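Long-range contact in uncharacterized protein (Brachypodium distachyon, PDB 4ME2), which probably binds RNA in a sequence-specific manner as a chloroplast pentatricopeptide repeat protein built of helix-turn-helix repeats: residues A[173-178]-A[204-209]. Sequence-based numbering, arbitrary orientation.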
loop_
_atom_site.group_PDB
_atom_site.type_symbol
_atom_site.label_atom_id
_atom_site.label_comp_id
_atom_site.label_asym_id
_atom_site.label_seq_id
_atom_site.Cartn_x
_atom_site.Cartn_y
_atom_site.Cartn_z
ATOM N N ARG A 173 -10.660 -1.307 -0.755
ATOM C CA ARG A 173 -10.009 -2.417 -0.059
ATOM C C ARG A 173 -8.775 -1.947 0.700
ATOM O O ARG A 173 -8.568 -2.338 1.850
ATOM C CB ARG A 173 -9.604 -3.526 -1.032
ATOM C CG ARG A 173 -10.749 -4.423 -1.468
ATOM C CD ARG A 173 -10.254 -5.731 -2.071
ATOM N NE ARG A 173 -9.680 -6.638 -1.076
ATOM C CZ ARG A 173 -10.389 -7.359 -0.209
ATOM N NH1 ARG A 173 -11.716 -7.281 -0.187
ATOM N NH2 ARG A 173 -9.767 -8.157 0.651
ATOM N N LEU A 174 -7.960 -1.120 0.050
ATOM C CA LEU A 174 -6.780 -0.549 0.700
ATOM C C LEU A 174 -7.180 0.335 1.883
ATOM O O LEU A 174 -6.589 0.245 2.966
ATOM C CB LEU A 174 -5.928 0.228 -0.303
ATOM C CG LEU A 174 -4.756 1.025 0.280
ATOM C CD1 LEU A 174 -3.773 0.130 1.025
ATOM C CD2 LEU A 174 -4.038 1.787 -0.822
ATOM N N VAL A 175 -8.195 1.173 1.685
ATOM C CA VAL A 175 -8.639 2.081 2.742
ATOM C C VAL A 175 -9.221 1.296 3.928
ATOM O O VAL A 175 -8.940 1.606 5.083
ATOM C CB VAL A 175 -9.642 3.134 2.210
ATOM C CG1 VAL A 175 -10.313 3.857 3.364
ATOM C CG2 VAL A 175 -8.940 4.126 1.287
ATOM N N ARG A 176 -10.023 0.272 3.634
ATOM C CA ARG A 176 -10.536 -0.648 4.657
ATOM C C ARG A 176 -9.396 -1.269 5.460
ATOM O O ARG A 176 -9.447 -1.355 6.691
ATOM C CB ARG A 176 -11.293 -1.798 3.990
ATOM C CG ARG A 176 -12.806 -1.789 4.106
ATOM C CD ARG A 176 -13.377 -3.013 3.384
ATOM N NE ARG A 176 -13.409 -4.217 4.217
ATOM C CZ ARG A 176 -13.859 -5.403 3.814
ATOM N NH1 ARG A 176 -14.313 -5.561 2.578
ATOM N NH2 ARG A 176 -13.851 -6.436 4.642
ATOM N N ALA A 177 -8.374 -1.728 4.744
ATOM C CA ALA A 177 -7.255 -2.404 5.393
ATOM C C ALA A 177 -6.510 -1.433 6.297
ATOM O O ALA A 177 -6.155 -1.777 7.422
ATOM C CB ALA A 177 -6.318 -3.021 4.361
ATOM N N LEU A 178 -6.296 -0.212 5.816
ATOM C CA LEU A 178 -5.573 0.786 6.605
ATOM C C LEU A 178 -6.321 1.136 7.887
ATOM O O LEU A 178 -5.728 1.202 8.962
ATOM C CB LEU A 178 -5.316 2.048 5.783
ATOM C CG LEU A 178 -4.291 1.906 4.655
ATOM C CD1 LEU A 178 -4.367 3.087 3.698
ATOM C CD2 LEU A 178 -2.887 1.753 5.223
ATOM N N GLU A 204 -21.288 5.171 -1.175
ATOM C CA GLU A 204 -21.641 5.371 0.229
ATOM C C GLU A 204 -20.717 4.567 1.128
ATOM O O GLU A 204 -20.319 5.038 2.194
ATOM C CB GLU A 204 -23.090 4.964 0.499
ATOM C CG GLU A 204 -23.488 5.028 1.966
ATOM C CD GLU A 204 -24.960 4.738 2.195
ATOM O OE1 GLU A 204 -25.559 3.982 1.399
ATOM O OE2 GLU A 204 -25.519 5.263 3.180
ATOM N N TYR A 205 -20.390 3.352 0.691
ATOM C CA TYR A 205 -19.496 2.475 1.445
ATOM C C TYR A 205 -18.147 3.118 1.790
ATOM O O TYR A 205 -17.696 3.013 2.920
ATOM C CB TYR A 205 -19.297 1.139 0.722
ATOM C CG TYR A 205 -18.463 0.140 1.489
ATOM C CD1 TYR A 205 -18.780 -0.201 2.802
ATOM C CD2 TYR A 205 -17.360 -0.469 0.898
ATOM C CE1 TYR A 205 -18.020 -1.112 3.507
ATOM C CE2 TYR A 205 -16.595 -1.388 1.592
ATOM C CZ TYR A 205 -16.930 -1.701 2.896
ATOM O OH TYR A 205 -16.183 -2.613 3.590
ATOM N N MET A 206 -17.503 3.775 0.829
ATOM C CA MET A 206 -16.235 4.449 1.120
ATOM C C MET A 206 -16.403 5.497 2.221
ATOM O O MET A 206 -15.564 5.606 3.116
ATOM C CB MET A 206 -15.656 5.101 -0.130
ATOM C CG MET A 206 -14.433 5.972 0.124
ATOM S SD MET A 206 -12.990 5.065 0.713
ATOM C CE MET A 206 -12.187 4.672 -0.838
ATOM N N TYR A 207 -17.485 6.267 2.142
ATOM C CA TYR A 207 -17.750 7.309 3.135
ATOM C C TYR A 207 -17.941 6.726 4.530
ATOM O O TYR A 207 -17.410 7.250 5.510
ATOM C CB TYR A 207 -18.973 8.143 2.747
ATOM C CG TYR A 207 -18.818 8.903 1.454
ATOM C CD1 TYR A 207 -17.713 9.716 1.230
ATOM C CD2 TYR A 207 -19.785 8.818 0.457
ATOM C CE1 TYR A 207 -17.567 10.416 0.045
ATOM C CE2 TYR A 207 -19.646 9.511 -0.731
ATOM C CZ TYR A 207 -18.540 10.310 -0.930
ATOM O OH TYR A 207 -18.399 11.000 -2.103
ATOM N N ARG A 208 -18.707 5.644 4.620
ATOM C CA ARG A 208 -18.990 5.036 5.910
ATOM C C ARG A 208 -17.724 4.451 6.528
ATOM O O ARG A 208 -17.502 4.585 7.729
ATOM C CB ARG A 208 -20.074 3.962 5.786
ATOM C CG ARG A 208 -21.415 4.480 5.281
ATOM C CD ARG A 208 -22.479 3.397 5.330
ATOM N NE ARG A 208 -22.494 2.742 6.638
ATOM C CZ ARG A 208 -23.420 1.883 7.054
ATOM N NH1 ARG A 208 -24.442 1.555 6.269
ATOM N NH2 ARG A 208 -23.326 1.355 8.268
ATOM N N VAL A 209 -16.903 3.808 5.699
ATOM C CA VAL A 209 -15.630 3.255 6.156
ATOM C C VAL A 209 -14.805 4.359 6.809
ATOM O O VAL A 209 -14.314 4.203 7.930
ATOM C CB VAL A 209 -14.822 2.635 4.992
ATOM C CG1 VAL A 209 -13.401 2.301 5.430
ATOM C CG2 VAL A 209 -15.517 1.386 4.466
#
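Val175 meets Met206 and Val209 with its two methyl branches. Its CG2 lies 3.9 Å from the terminal CE of Met206, while its CG1 approaches both the Met206 sulfur and, at 4.0 Å, CG1 of Val209. The thioether reaches Val175 because CG of Met206 stands anti to the backbone N (chi1 173°) and the chain then bends at its next two torsions, crossing the valine at about a right angle. Val209 also sends its CG1 to the CA of Arg176, 4.2 Å away, and its CG2 to the CG of the same arginine, touching lightly at the base of that side chain. Within its own helix the same CG2 lies over one face of the Tyr205 ring, 3.6 Å above the plane and offset toward the rim. Arg176 crosses Tyr205 at about a right angle near the ring edge; the closest approach, CD to OH, is too short to be trusted. The guanidinium and ring planes are inclined by 75°. With an alanine in place of Val175, the methyls of Met206 and Val209 would probably lose their shared apolar partner and a gap would open between the helices. The polar pair lies on the exposed side, the valine and methionine on the buried one. Helices 168-180 and 204-216 run nearly parallel, their local axes 10.3 Å apart and inclined by 17°, as in the side-by-side helices of a helix-turn-helix repeat array. Helix 184-197 packs behind them, receiving Val175 on Val190 and Tyr207 on Tyr191, while helix 220-236 packs on Tyr207 through Leu230 and Trp233.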